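Local coordinates for protein Cd1 (Flavonifractor plautii, PDB 7D39) that binds FMN and, as a flavone reductase of the ene-reductase type, probably reduces a carbon-carbon double bond of flavones and flavonols to start their breakdown by gut bacteria, at residues D170-P175 and H191-N196; G229-C234 and Y249-P254; K119-E122 and A128-P131; L4-G9 and D71-K76; H99-R104 and G158-T163. One frame throughout, in Å; residues are numbered along the deposited sequence.

Contact 1: D170-P175 and H191-N196; sequences DNEVFP and HQIGRN
Strand 170-174 and helix 191-196 run almost antiparallel, their short axes 10.0 Å apart at closest approach and 167° between directions, with Asp170 facing Ile193. The carboxylate of Asp170 does the polar work. Its CG lies beside the backbone N and anti to the carbonyl carbon (chi1 -81°), turning the carboxylate to the helix at Asn196. There OD2 takes a nearly straight hydrogen bond from Asn196 ND2 (2.9 Å, 167°) on the syn lone pair, and the carboxylate and amide planes lie close to coplanar. Asp170 OD2 also accepts from water 1 at 2.8 Å, and the same water donates to Ile193 O. Next to this polar end, Ile193 CD1 presses on Glu172 CB at 3.7 Å, while Ile193 CG1 runs beside the carboxylate of Asp170. Glu172 turns to Arg189 in a salt bridge, and that arginine is a long, weak ion partner of Asp170 OD1. A leucine in place of Asp170 would probably leave Asn196 ND2 and water 1 without their acceptor. The arrangement is that of a flavodoxin-like alpha/beta fold, where helix 184-202 packs against the edge strand 167-174 of the parallel sheet.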
# COMPACT_ATOMS: atom_id res chain seq x y z
N ASP A 170 -2.97 7.85 -9.28
CA ASP A 170 -2.09 8.94 -8.88
C ASP A 170 -1.43 8.61 -7.55
O ASP A 170 -1.96 7.84 -6.76
CB ASP A 170 -2.85 10.27 -8.80
CG ASP A 170 -3.02 10.92 -10.16
OD1 ASP A 170 -1.98 11.30 -10.74
OD2 ASP A 170 -4.17 11.01 -10.64
N ASN A 171 -0.25 9.21 -7.31
CA ASN A 171 0.50 9.00 -6.07
C ASN A 171 1.31 10.28 -5.82
O ASN A 171 2.51 10.37 -6.07
CB ASN A 171 1.38 7.76 -6.15
CG ASN A 171 1.99 7.42 -4.84
OD1 ASN A 171 1.86 8.18 -3.89
ND2 ASN A 171 2.67 6.28 -4.76
N GLU A 172 0.63 11.30 -5.30
CA GLU A 172 1.11 12.67 -5.33
C GLU A 172 1.60 13.10 -3.94
O GLU A 172 1.00 12.74 -2.93
CB GLU A 172 0.00 13.62 -5.82
CG GLU A 172 0.42 15.06 -6.08
CD GLU A 172 1.29 15.19 -7.29
OE1 GLU A 172 2.49 14.80 -7.23
OE2 GLU A 172 0.78 15.66 -8.32
N VAL A 173 2.67 13.89 -3.92
CA VAL A 173 3.26 14.41 -2.69
C VAL A 173 3.10 15.92 -2.67
O VAL A 173 3.39 16.59 -3.66
CB VAL A 173 4.75 14.05 -2.56
CG1 VAL A 173 5.37 14.81 -1.40
CG2 VAL A 173 4.90 12.59 -2.33
N PHE A 174 2.67 16.46 -1.52
CA PHE A 174 2.50 17.91 -1.35
C PHE A 174 3.39 18.42 -0.22
O PHE A 174 2.98 18.42 0.95
CB PHE A 174 1.04 18.27 -1.08
CG PHE A 174 0.10 17.91 -2.20
CD1 PHE A 174 -0.12 18.80 -3.24
CD2 PHE A 174 -0.54 16.68 -2.22
CE1 PHE A 174 -0.99 18.47 -4.27
CE2 PHE A 174 -1.40 16.35 -3.25
CZ PHE A 174 -1.63 17.25 -4.27
N PRO A 175 4.60 18.88 -0.52
CA PRO A 175 5.45 19.46 0.53
C PRO A 175 5.03 20.89 0.84
O PRO A 175 4.28 21.52 0.10
CB PRO A 175 6.85 19.40 -0.09
CG PRO A 175 6.58 19.60 -1.56
CD PRO A 175 5.26 18.88 -1.84
N HIS A 191 -8.44 18.24 -6.96
CA HIS A 191 -9.64 18.11 -7.78
C HIS A 191 -9.39 17.24 -9.01
O HIS A 191 -10.18 16.35 -9.33
CB HIS A 191 -10.13 19.50 -8.20
CG HIS A 191 -11.46 19.48 -8.88
ND1 HIS A 191 -12.65 19.61 -8.20
CD2 HIS A 191 -11.79 19.33 -10.19
CE1 HIS A 191 -13.65 19.54 -9.06
NE2 HIS A 191 -13.16 19.38 -10.27
N GLN A 192 -8.30 17.50 -9.74
CA GLN A 192 -7.99 16.68 -10.91
C GLN A 192 -7.75 15.22 -10.53
O GLN A 192 -8.20 14.30 -11.23
CB GLN A 192 -6.78 17.23 -11.65
CG GLN A 192 -6.56 16.57 -12.98
CD GLN A 192 -7.66 16.92 -13.98
OE1 GLN A 192 -8.05 18.09 -14.11
NE2 GLN A 192 -8.19 15.91 -14.68
N ILE A 193 -7.04 14.99 -9.42
CA ILE A 193 -6.81 13.62 -8.96
C ILE A 193 -8.15 12.91 -8.74
O ILE A 193 -8.31 11.72 -9.04
CB ILE A 193 -5.94 13.63 -7.69
CG1 ILE A 193 -4.50 13.97 -8.09
CG2 ILE A 193 -6.00 12.30 -6.93
CD1 ILE A 193 -3.51 13.95 -6.95
N GLY A 194 -9.15 13.65 -8.25
CA GLY A 194 -10.47 13.06 -8.07
C GLY A 194 -11.17 12.77 -9.39
O GLY A 194 -11.89 11.77 -9.51
N ARG A 195 -10.99 13.65 -10.38
CA ARG A 195 -11.45 13.33 -11.73
C ARG A 195 -10.79 12.05 -12.24
O ARG A 195 -11.45 11.17 -12.80
CB ARG A 195 -11.18 14.50 -12.69
CG ARG A 195 -12.12 15.70 -12.59
CD ARG A 195 -11.58 16.86 -13.43
NE ARG A 195 -12.54 17.94 -13.63
CZ ARG A 195 -12.21 19.19 -13.97
NH1 ARG A 195 -10.93 19.52 -14.13
NH2 ARG A 195 -13.16 20.11 -14.14
N ASN A 196 -9.48 11.93 -12.04
CA ASN A 196 -8.75 10.76 -12.51
C ASN A 196 -9.28 9.47 -11.89
O ASN A 196 -9.63 8.53 -12.60
CB ASN A 196 -7.26 10.94 -12.22
CG ASN A 196 -6.66 12.03 -13.06
OD1 ASN A 196 -7.35 12.61 -13.88
ND2 ASN A 196 -5.38 12.31 -12.87
O HOH W 1 -6.39 9.75 -9.47

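Contact 2: G229-C234 and Y249-P254; sequences GKAICC and YSFTFP
Ala231 and Phe251 make the main apolar touch: the methyl CB of Ala231 stands 4.1 Å from Phe251 CE1. Cys233 CB adds a looser one on the next ring carbon but one, 4.4 Å from Phe251 CE2. Both side chains lie on the same side of their strand, two residues apart, so the phenyl end reaches them together. It gets there because Phe251 CG is anti to the backbone N (chi1 -179°), which extends the ring across strand 239-245, the strand that separates 230-233 from 248-252 in the four-stranded antiparallel sheet. Ile242 of that strand touches both Ala231 and Phe251, and the ring of Phe224 meets that of Phe251 with planes at about 50°.

The polar side of the contact is slight. Ala231 O lies at the ring edge, in its plane, 3.5 Å from Phe251 CE1, where the edge of an aromatic ring is weakly positive.

Around Cys233, the modelled disulfides to Cys219 from Cys216, Cys233 and Cys236 are doubtful, since one sulfur cannot form three. Two clustered CxxC pairs are more consistent with a zinc-ribbon-like metal knuckle, although no metal is modelled. The chemistry implies two strands that each pair with 239-245 and meet one another through apolar packing of Phe251 on Ala231 and Cys233, beside a cysteine cluster of uncertain bonding.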
# COMPACT_ATOMS: atom_id res chain seq x y z
N GLY A 229 26.99 -3.96 -6.68
CA GLY A 229 26.50 -4.82 -7.71
C GLY A 229 25.04 -5.10 -7.69
O GLY A 229 24.59 -5.95 -8.41
N LYS A 230 24.28 -4.38 -6.87
CA LYS A 230 22.85 -4.62 -6.78
C LYS A 230 22.05 -3.41 -6.30
O LYS A 230 22.13 -3.01 -5.17
CB LYS A 230 22.59 -5.82 -5.89
CG LYS A 230 21.28 -6.47 -6.16
CD LYS A 230 20.88 -7.31 -4.99
CE LYS A 230 21.85 -8.46 -4.83
NZ LYS A 230 21.07 -9.69 -4.63
N ALA A 231 21.25 -2.87 -7.17
CA ALA A 231 20.31 -1.87 -6.79
C ALA A 231 18.92 -2.49 -6.72
O ALA A 231 18.45 -3.07 -7.66
CB ALA A 231 20.37 -0.71 -7.74
N ILE A 232 18.29 -2.36 -5.58
CA ILE A 232 16.96 -2.88 -5.38
C ILE A 232 15.93 -1.79 -5.28
O ILE A 232 16.05 -0.88 -4.52
CB ILE A 232 16.88 -3.77 -4.15
CG1 ILE A 232 18.06 -4.73 -4.14
CG2 ILE A 232 15.55 -4.50 -4.13
CD1 ILE A 232 17.99 -5.79 -3.07
N CYS A 233 14.91 -1.90 -6.09
CA CYS A 233 13.79 -1.05 -5.98
C CYS A 233 13.05 -1.27 -4.67
O CYS A 233 12.77 -2.36 -4.32
CB CYS A 233 12.85 -1.27 -7.09
SG CYS A 233 11.59 -0.06 -6.88
N CYS A 234 12.77 -0.20 -3.96
CA CYS A 234 12.19 -0.36 -2.62
C CYS A 234 10.69 -0.67 -2.65
O CYS A 234 10.16 -1.16 -1.65
CB CYS A 234 12.43 0.90 -1.80
SG CYS A 234 14.10 1.01 -1.20
N TYR A 249 19.05 9.85 -13.48
CA TYR A 249 19.13 8.47 -13.02
C TYR A 249 18.17 7.59 -13.80
O TYR A 249 17.07 8.00 -14.18
CB TYR A 249 18.83 8.39 -11.52
CG TYR A 249 19.80 9.18 -10.66
CD1 TYR A 249 21.03 8.65 -10.31
CD2 TYR A 249 19.47 10.45 -10.19
CE1 TYR A 249 21.91 9.35 -9.52
CE2 TYR A 249 20.36 11.16 -9.40
CZ TYR A 249 21.58 10.60 -9.07
OH TYR A 249 22.48 11.29 -8.29
N SER A 250 18.59 6.35 -14.03
CA SER A 250 17.79 5.36 -14.72
C SER A 250 18.02 4.00 -14.09
O SER A 250 19.04 3.77 -13.42
CB SER A 250 18.15 5.32 -16.21
OG SER A 250 19.55 5.24 -16.37
N PHE A 251 17.09 3.07 -14.31
CA PHE A 251 17.13 1.78 -13.63
C PHE A 251 16.90 0.66 -14.63
O PHE A 251 15.86 0.62 -15.29
CB PHE A 251 16.08 1.74 -12.51
CG PHE A 251 16.05 0.45 -11.73
CD1 PHE A 251 17.15 0.05 -10.99
CD2 PHE A 251 14.91 -0.33 -11.72
CE1 PHE A 251 17.12 -1.13 -10.27
CE2 PHE A 251 14.88 -1.52 -11.00
CZ PHE A 251 15.99 -1.91 -10.27
N THR A 252 17.87 -0.26 -14.73
CA THR A 252 17.76 -1.41 -15.61
C THR A 252 17.81 -2.71 -14.81
O THR A 252 18.32 -2.75 -13.68
CB THR A 252 18.87 -1.44 -16.68
OG1 THR A 252 20.15 -1.35 -16.05
CG2 THR A 252 18.70 -0.27 -17.65
N PHE A 253 17.28 -3.77 -15.40
CA PHE A 253 17.19 -5.07 -14.74
C PHE A 253 17.00 -6.14 -15.80
O PHE A 253 16.44 -5.87 -16.87
CB PHE A 253 16.04 -5.10 -13.73
CG PHE A 253 14.71 -4.75 -14.32
CD1 PHE A 253 13.88 -5.74 -14.82
CD2 PHE A 253 14.29 -3.43 -14.37
CE1 PHE A 253 12.66 -5.43 -15.36
CE2 PHE A 253 13.06 -3.11 -14.91
CZ PHE A 253 12.25 -4.10 -15.40
N PRO A 254 17.54 -7.30 -15.55
CA PRO A 254 17.39 -8.42 -16.46
C PRO A 254 15.95 -8.69 -16.51
O PRO A 254 15.33 -8.84 -15.49
CB PRO A 254 18.10 -9.54 -15.75
CG PRO A 254 18.20 -9.12 -14.35
CD PRO A 254 18.35 -7.65 -14.40

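Contact 3: K119-E122 and A128-P131; sequences KIAE and APDP
Ala121 overlaps the extended chain at Ala128 and Pro129 with its single methyl group, which points from helix 111-124 toward the returning chain. The nearest approaches are loose: Ala121 CB stands 4.5 Å from Ala128 N, and Pro129 CD lies at the same 4.5 Å from Ala121 CB. CD is the ring carbon joined to the proline nitrogen, and so the pyrrolidine meets the methyl by the corner next to the backbone, while CG sits farther off. Ala128 presents mostly main chain here, its own methyl being turned neither to the helix nor from it. The two backbones come within 5.9 Å between the CA atoms of Ala121 and Ala128, consistent with the small side chain on the helix side. Only 71 Å² is buried in all, with Ala121 covered and Ala128 exposed.

This is a helix-loop-helix connection. Helix 111-124 ends, the chain turns back beside its last turn, and Asp130 then takes the N-cap position of helix 131-134. Both helices belong to the long excursion between strands 82-88 and 138-144 of the flavodoxin-like sheet. The torsions of Ala128 and Pro129 are extended, and they carry the chain away from Ala121 toward the cap.

Asp130 holds the start of the next helix by accepting from a backbone N just beyond Pro131, with its CG anti to the backbone N (chi1 -165°). Its OD2 also makes a salt bridge with Arg132, and Arg132 is shared with Asp75 of helix 70-79. Within helix 111-124, Ile120 O accepts from Thr124 OG1.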
# COMPACT_ATOMS: atom_id res chain seq x y z
N LYS A 119 -9.20 -21.05 -5.18
CA LYS A 119 -9.02 -22.22 -6.02
C LYS A 119 -9.13 -23.50 -5.19
O LYS A 119 -9.83 -24.44 -5.57
CB LYS A 119 -7.67 -22.16 -6.73
CG LYS A 119 -7.55 -23.10 -7.92
CD LYS A 119 -7.03 -22.32 -9.12
CE LYS A 119 -7.84 -21.03 -9.31
NZ LYS A 119 -7.18 -20.06 -10.23
N ILE A 120 -8.45 -23.54 -4.05
CA ILE A 120 -8.56 -24.70 -3.18
C ILE A 120 -9.99 -24.89 -2.71
O ILE A 120 -10.49 -26.02 -2.61
CB ILE A 120 -7.57 -24.58 -2.01
CG1 ILE A 120 -6.14 -24.82 -2.50
CG2 ILE A 120 -7.93 -25.57 -0.90
CD1 ILE A 120 -5.04 -24.43 -1.52
N ALA A 121 -10.70 -23.79 -2.44
CA ALA A 121 -12.07 -23.90 -1.96
C ALA A 121 -12.98 -24.48 -3.02
O ALA A 121 -13.79 -25.37 -2.74
CB ALA A 121 -12.56 -22.53 -1.50
N GLU A 122 -12.86 -24.00 -4.26
CA GLU A 122 -13.70 -24.53 -5.33
C GLU A 122 -13.42 -26.00 -5.59
O GLU A 122 -14.32 -26.75 -5.98
CB GLU A 122 -13.50 -23.73 -6.61
CG GLU A 122 -13.82 -22.26 -6.46
CD GLU A 122 -13.49 -21.46 -7.71
OE1 GLU A 122 -12.78 -22.00 -8.60
OE2 GLU A 122 -13.95 -20.29 -7.81
N ALA A 128 -16.55 -20.63 -0.66
CA ALA A 128 -16.00 -19.55 -1.48
C ALA A 128 -15.79 -18.30 -0.65
O ALA A 128 -16.77 -17.78 -0.09
CB ALA A 128 -16.93 -19.26 -2.66
N PRO A 129 -14.56 -17.77 -0.55
CA PRO A 129 -14.29 -16.67 0.39
C PRO A 129 -15.00 -15.56 -0.36
O PRO A 129 -15.64 -15.80 -1.39
CB PRO A 129 -12.83 -16.29 0.07
CG PRO A 129 -12.55 -16.89 -1.26
CD PRO A 129 -13.38 -18.13 -1.34
N ASP A 130 -14.94 -14.34 0.16
CA ASP A 130 -15.50 -13.17 -0.52
C ASP A 130 -15.19 -12.73 -1.94
O ASP A 130 -14.07 -12.26 -2.20
CB ASP A 130 -15.22 -12.06 0.49
CG ASP A 130 -16.04 -10.78 0.23
OD1 ASP A 130 -16.40 -10.49 -0.93
OD2 ASP A 130 -16.30 -10.04 1.20
N PRO A 131 -16.13 -12.86 -2.88
CA PRO A 131 -15.84 -12.44 -4.26
C PRO A 131 -15.23 -11.06 -4.36
O PRO A 131 -14.30 -10.84 -5.14
CB PRO A 131 -17.22 -12.49 -4.93
CG PRO A 131 -18.02 -13.39 -4.09
CD PRO A 131 -17.54 -13.21 -2.68

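Contact 4: L4-G9 and D71-K76; sequences LGISGG and DWLLDK. With FMN (flavin mononucleotide), chain B.
Lys76, which meets Leu4 across the contact, lays its CG over the centre of one face of the Trp72 indole, 3.9 Å above the ring plane. The indole itself rests against Ile36 and Leu41. Three successive torsions of Lys76 near -60° curl the chain over the ring and lead NZ to Glu34, its salt-bridge partner, rather than to the strand.

What the strand meets is therefore the base of the lysine. Leu4 CD2 lies 4.0 Å from Lys76 O and 4.3 Å from Lys76 CB. Leu4 reaches across because its CG is anti to the backbone N (chi1 179°). Two residues on, on the same face of the strand, Ile6 CD1 comes to 4.4 Å from Leu73 CD1. Leu73 CB does not face the strand, but its branched end bends round to it and also packs on Ile101. These pairs set helix 70-79 on one face of the central parallel sheet.

At the far end the strand runs into the flavin site. Ser7 OG accepts from Gly9 N (3.3 Å, 164°), an ST turn, and is itself hydrogen-bonded to Asp16 OD1. Gly9 CA lies 3.5 Å from FMN O1P, and any CB there would collide with that phosphate oxygen. Ser14 N and Asn15 ND2 are among the groups that hydrogen-bond the FMN, as expected of the loop and helix start after the first strand in flavodoxin-like proteins. The chemistry thus divides along one strand: apolar contacts of Leu4 and Ile6 pack it against helix 70-79, while a hydroxyl-fixed turn and a bare glycine fit its end to an anion.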
# COMPACT_ATOMS: atom_id res chain seq x y z
N LEU A 4 -14.60 6.02 -2.78
CA LEU A 4 -14.35 6.25 -1.38
C LEU A 4 -13.13 7.12 -1.13
O LEU A 4 -12.07 6.85 -1.59
CB LEU A 4 -14.22 4.93 -0.63
CG LEU A 4 -13.92 4.92 0.86
CD1 LEU A 4 -15.08 5.42 1.68
CD2 LEU A 4 -13.50 3.56 1.34
N GLY A 5 -13.34 8.18 -0.38
CA GLY A 5 -12.28 8.98 0.17
C GLY A 5 -11.96 8.74 1.62
O GLY A 5 -12.82 8.73 2.46
N ILE A 6 -10.70 8.56 1.89
CA ILE A 6 -10.18 8.33 3.21
C ILE A 6 -9.14 9.38 3.57
O ILE A 6 -8.27 9.66 2.80
CB ILE A 6 -9.55 6.93 3.35
CG1 ILE A 6 -10.52 5.84 2.92
CG2 ILE A 6 -8.99 6.74 4.74
CD1 ILE A 6 -9.91 4.48 2.78
N SER A 7 -9.24 9.94 4.75
CA SER A 7 -8.26 10.90 5.22
C SER A 7 -7.67 10.43 6.54
O SER A 7 -8.40 10.06 7.47
CB SER A 7 -8.86 12.29 5.38
OG SER A 7 -8.01 13.07 6.19
N GLY A 8 -6.34 10.44 6.63
CA GLY A 8 -5.64 10.11 7.85
C GLY A 8 -5.15 11.29 8.66
O GLY A 8 -4.36 11.10 9.59
N GLY A 9 -5.57 12.52 8.33
CA GLY A 9 -5.18 13.70 9.07
C GLY A 9 -6.09 13.96 10.25
O GLY A 9 -6.95 13.15 10.60
N ASP A 71 -12.00 -4.33 10.24
CA ASP A 71 -12.88 -5.12 9.38
C ASP A 71 -13.95 -4.23 8.76
O ASP A 71 -14.23 -4.35 7.56
CB ASP A 71 -13.52 -6.27 10.17
CG ASP A 71 -12.55 -7.41 10.43
OD1 ASP A 71 -11.53 -7.51 9.71
OD2 ASP A 71 -12.80 -8.22 11.34
N TRP A 72 -14.55 -3.34 9.55
CA TRP A 72 -15.49 -2.38 8.98
C TRP A 72 -14.83 -1.55 7.88
O TRP A 72 -15.36 -1.44 6.77
CB TRP A 72 -16.02 -1.48 10.09
CG TRP A 72 -16.98 -0.43 9.64
CD1 TRP A 72 -18.35 -0.54 9.53
CD2 TRP A 72 -16.66 0.91 9.24
NE1 TRP A 72 -18.89 0.64 9.08
CE2 TRP A 72 -17.88 1.55 8.89
CE3 TRP A 72 -15.47 1.63 9.13
CZ2 TRP A 72 -17.93 2.87 8.45
CZ3 TRP A 72 -15.53 2.95 8.69
CH2 TRP A 72 -16.75 3.55 8.36
N LEU A 73 -13.66 -0.97 8.17
CA LEU A 73 -12.97 -0.18 7.15
C LEU A 73 -12.73 -1.00 5.89
O LEU A 73 -12.97 -0.54 4.77
CB LEU A 73 -11.63 0.33 7.71
CG LEU A 73 -10.72 1.17 6.81
CD1 LEU A 73 -11.45 2.38 6.28
CD2 LEU A 73 -9.43 1.57 7.54
N LEU A 74 -12.26 -2.24 6.05
CA LEU A 74 -11.97 -3.08 4.91
C LEU A 74 -13.22 -3.35 4.08
O LEU A 74 -13.18 -3.27 2.84
CB LEU A 74 -11.34 -4.39 5.39
CG LEU A 74 -10.54 -5.10 4.31
CD1 LEU A 74 -9.54 -4.11 3.78
CD2 LEU A 74 -9.85 -6.32 4.88
N ASP A 75 -14.34 -3.67 4.73
CA ASP A 75 -15.59 -3.86 4.00
C ASP A 75 -15.91 -2.63 3.15
O ASP A 75 -16.34 -2.76 2.00
CB ASP A 75 -16.77 -4.14 4.94
CG ASP A 75 -16.66 -5.48 5.64
OD1 ASP A 75 -16.37 -6.50 4.98
OD2 ASP A 75 -16.88 -5.51 6.87
N LYS A 76 -15.71 -1.44 3.71
CA LYS A 76 -16.01 -0.22 2.95
C LYS A 76 -15.10 -0.11 1.74
O LYS A 76 -15.55 0.24 0.64
CB LYS A 76 -15.87 1.03 3.82
CG LYS A 76 -16.73 1.07 5.08
CD LYS A 76 -18.22 1.07 4.79
CE LYS A 76 -18.62 2.25 3.96
NZ LYS A 76 -20.11 2.39 3.95
N1 FMN B . 5.76 17.08 7.61
C2 FMN B . 6.67 16.89 6.67
O2 FMN B . 6.47 17.62 5.69
N3 FMN B . 7.68 15.99 6.81
C4 FMN B . 7.74 15.25 7.94
O4 FMN B . 8.58 14.41 8.21
C4A FMN B . 6.74 15.46 8.99
N5 FMN B . 6.73 14.79 10.12
C5A FMN B . 5.81 14.94 11.07
C6 FMN B . 5.83 14.21 12.25
C7 FMN B . 4.85 14.38 13.22
C7M FMN B . 4.89 13.59 14.50
C8 FMN B . 3.79 15.40 13.01
C8M FMN B . 2.75 15.62 14.07
C9 FMN B . 3.79 16.13 11.84
C9A FMN B . 4.75 15.93 10.86
N10 FMN B . 4.75 16.69 9.69
C10 FMN B . 5.72 16.44 8.74
C1' FMN B . 3.67 17.65 9.48
C2' FMN B . 2.39 16.94 9.00
O2' FMN B . 2.54 16.31 7.74
C3' FMN B . 1.19 17.92 9.02
O3' FMN B . 0.92 18.37 10.32
C4' FMN B . -0.08 17.32 8.35
O4' FMN B . 0.04 17.27 6.94
C5' FMN B . -1.31 18.09 8.78
O5' FMN B . -2.48 17.61 8.19
P FMN B . -3.91 17.67 8.66
O1P FMN B . -4.69 16.91 7.80
O2P FMN B . -3.93 17.11 9.95
O3P FMN B . -4.20 19.06 8.53

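Contact 5: H99-R104 and G158-T163; sequences HTITDR and GMLALT
Thr102 and Leu160 stand at the centre, their CA atoms only 5.1 Å apart, and their side chains pass at a slant. The hydroxyl oxygen of Thr102 rests on the leucine, with OG1 3.7 Å from Leu160 CB. With OG1 beside the backbone N and anti to the carbonyl carbon (chi1 -59°), that oxygen is in place to hydrogen-bond to Phe98 O one turn back, so the polar atom facing the leucine already has a partner in its own helix. The other branch, Thr102 CG2, touches Met159 CG at 4.2 Å, near the base of the selenomethionine, before its selenium end leads off.

Neither the CB of Leu160 nor that of Ile101 faces the opposite helix directly, yet Leu160 CD1 lies 4.0 Å from Thr102 CA and reaches Ile101 CG2 at 4.1 Å. Phe98, Phe105 and Phe141 pack round Leu160 as well, and Ile101 also touches Phe70.

Helices 96-109 and 153-162 run nearly parallel, 18° apart and 9.2 Å between the short axes, as expected of two helices that follow adjacent strands, 82-88 and 138-144, and cover the same face of a flavodoxin-like parallel sheet.

A water bridge adds to the direct contacts. Water 2 donates to Thr102 O at 2.6 Å and hydrogen-bonds Thr163 OG1 at 2.7 Å, linking a main-chain carbonyl of one helix to the hydroxyl of Thr163. Thr163 is also joined through its backbone to Arg111, the first residue of helix 111-124.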
# COMPACT_ATOMS: atom_id res chain seq x y z
N HIS A 99 0.84 2.83 8.18
CA HIS A 99 1.66 1.61 8.20
C HIS A 99 0.94 0.44 8.86
O HIS A 99 1.13 -0.70 8.45
CB HIS A 99 2.97 1.86 8.93
CG HIS A 99 3.96 2.64 8.12
ND1 HIS A 99 4.10 4.01 8.23
CD2 HIS A 99 4.87 2.25 7.20
CE1 HIS A 99 5.05 4.42 7.41
NE2 HIS A 99 5.52 3.37 6.76
N THR A 100 0.11 0.71 9.87
CA THR A 100 -0.66 -0.36 10.52
C THR A 100 -1.72 -0.92 9.58
O THR A 100 -1.88 -2.14 9.49
CB THR A 100 -1.30 0.18 11.79
OG1 THR A 100 -0.29 0.32 12.77
CG2 THR A 100 -2.34 -0.78 12.34
N ILE A 101 -2.42 -0.05 8.85
CA ILE A 101 -3.36 -0.52 7.85
C ILE A 101 -2.65 -1.39 6.82
O ILE A 101 -3.16 -2.43 6.40
CB ILE A 101 -4.08 0.68 7.19
CG1 ILE A 101 -5.07 1.29 8.19
CG2 ILE A 101 -4.80 0.26 5.91
CD1 ILE A 101 -5.53 2.70 7.83
N THR A 102 -1.44 -0.99 6.41
CA THR A 102 -0.67 -1.82 5.50
C THR A 102 -0.31 -3.17 6.14
O THR A 102 -0.48 -4.22 5.52
CB THR A 102 0.60 -1.07 5.05
OG1 THR A 102 0.25 0.16 4.40
CG2 THR A 102 1.39 -1.91 4.07
N ASP A 103 0.19 -3.16 7.37
CA ASP A 103 0.48 -4.42 8.05
C ASP A 103 -0.74 -5.32 8.03
O ASP A 103 -0.62 -6.53 7.82
CB ASP A 103 0.90 -4.20 9.51
CG ASP A 103 2.14 -3.33 9.66
OD1 ASP A 103 2.91 -3.17 8.68
OD2 ASP A 103 2.35 -2.83 10.78
N ARG A 104 -1.91 -4.75 8.25
CA ARG A 104 -3.09 -5.58 8.46
C ARG A 104 -3.78 -5.96 7.16
O ARG A 104 -4.67 -6.80 7.19
CB ARG A 104 -4.04 -4.87 9.42
CG ARG A 104 -3.43 -4.95 10.80
CD ARG A 104 -4.31 -4.47 11.87
NE ARG A 104 -5.50 -5.27 12.05
CZ ARG A 104 -6.49 -4.88 12.85
NH1 ARG A 104 -6.37 -3.73 13.49
NH2 ARG A 104 -7.57 -5.61 13.01
N GLY A 158 2.56 3.27 -2.07
CA GLY A 158 2.59 2.14 -2.98
C GLY A 158 2.56 0.80 -2.27
O GLY A 158 1.99 -0.16 -2.78
N MSE A 159 3.20 0.71 -1.14
CA MSE A 159 3.16 -0.48 -0.36
C MSE A 159 1.76 -0.97 -0.06
O MSE A 159 1.54 -2.14 -0.16
CB MSE A 159 3.99 -0.28 0.88
CG MSE A 159 4.57 -1.60 1.29
SE MSE A 159 5.86 -2.43 0.05
CE MSE A 159 7.21 -1.12 0.12
N LEU A 160 0.83 -0.11 0.31
CA LEU A 160 -0.54 -0.50 0.62
C LEU A 160 -1.22 -1.12 -0.60
O LEU A 160 -1.89 -2.14 -0.49
CB LEU A 160 -1.32 0.71 1.14
CG LEU A 160 -2.81 0.43 1.36
CD1 LEU A 160 -2.96 -0.67 2.42
CD2 LEU A 160 -3.57 1.67 1.80
N ALA A 161 -1.04 -0.51 -1.78
CA ALA A 161 -1.63 -1.03 -3.01
C ALA A 161 -0.98 -2.33 -3.45
O ALA A 161 -1.64 -3.17 -4.08
CB ALA A 161 -1.51 -0.00 -4.13
N LEU A 162 0.30 -2.52 -3.12
CA LEU A 162 1.06 -3.65 -3.63
C LEU A 162 0.47 -4.98 -3.17
O LEU A 162 0.48 -5.96 -3.93
CB LEU A 162 2.52 -3.54 -3.18
CG LEU A 162 3.45 -4.69 -3.54
CD1 LEU A 162 4.86 -4.17 -3.66
CD2 LEU A 162 3.38 -5.77 -2.48
N THR A 163 0.00 -5.05 -1.93
CA THR A 163 -0.46 -6.33 -1.40
C THR A 163 -1.61 -6.89 -2.23
O THR A 163 -1.48 -8.01 -2.75
CB THR A 163 -0.78 -6.16 0.09
OG1 THR A 163 0.46 -6.15 0.82
CG2 THR A 163 -1.67 -7.27 0.65
O HOH W 2 0.28 -5.75 3.51

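Contacts 1, 4 and 5 all join elements of the flavodoxin-like fold, contact 4 buried and contacts 1 and 5 partly so. Contact 1 sets a helix against one face of the parallel sheet; contacts 4 and 5 lie on the other, where Leu73 CD2 meets Ile101 CD1 at 4.1 Å. Contact 1 is the polar one, closed by a carboxylate, an amide and a water; contact 4 is oily but leads to the FMN phosphate. Contact 5 lies nearest the chain's centre. Contacts 2 and 3 are peripheral, about 37 Å apart between centres. Contact 2 is nevertheless buried within its own small cysteine-bearing sheet, which reaches contact 5 where Cys234 O touches Met159 CE, whereas contact 3 is thin, partly buried, at the surface.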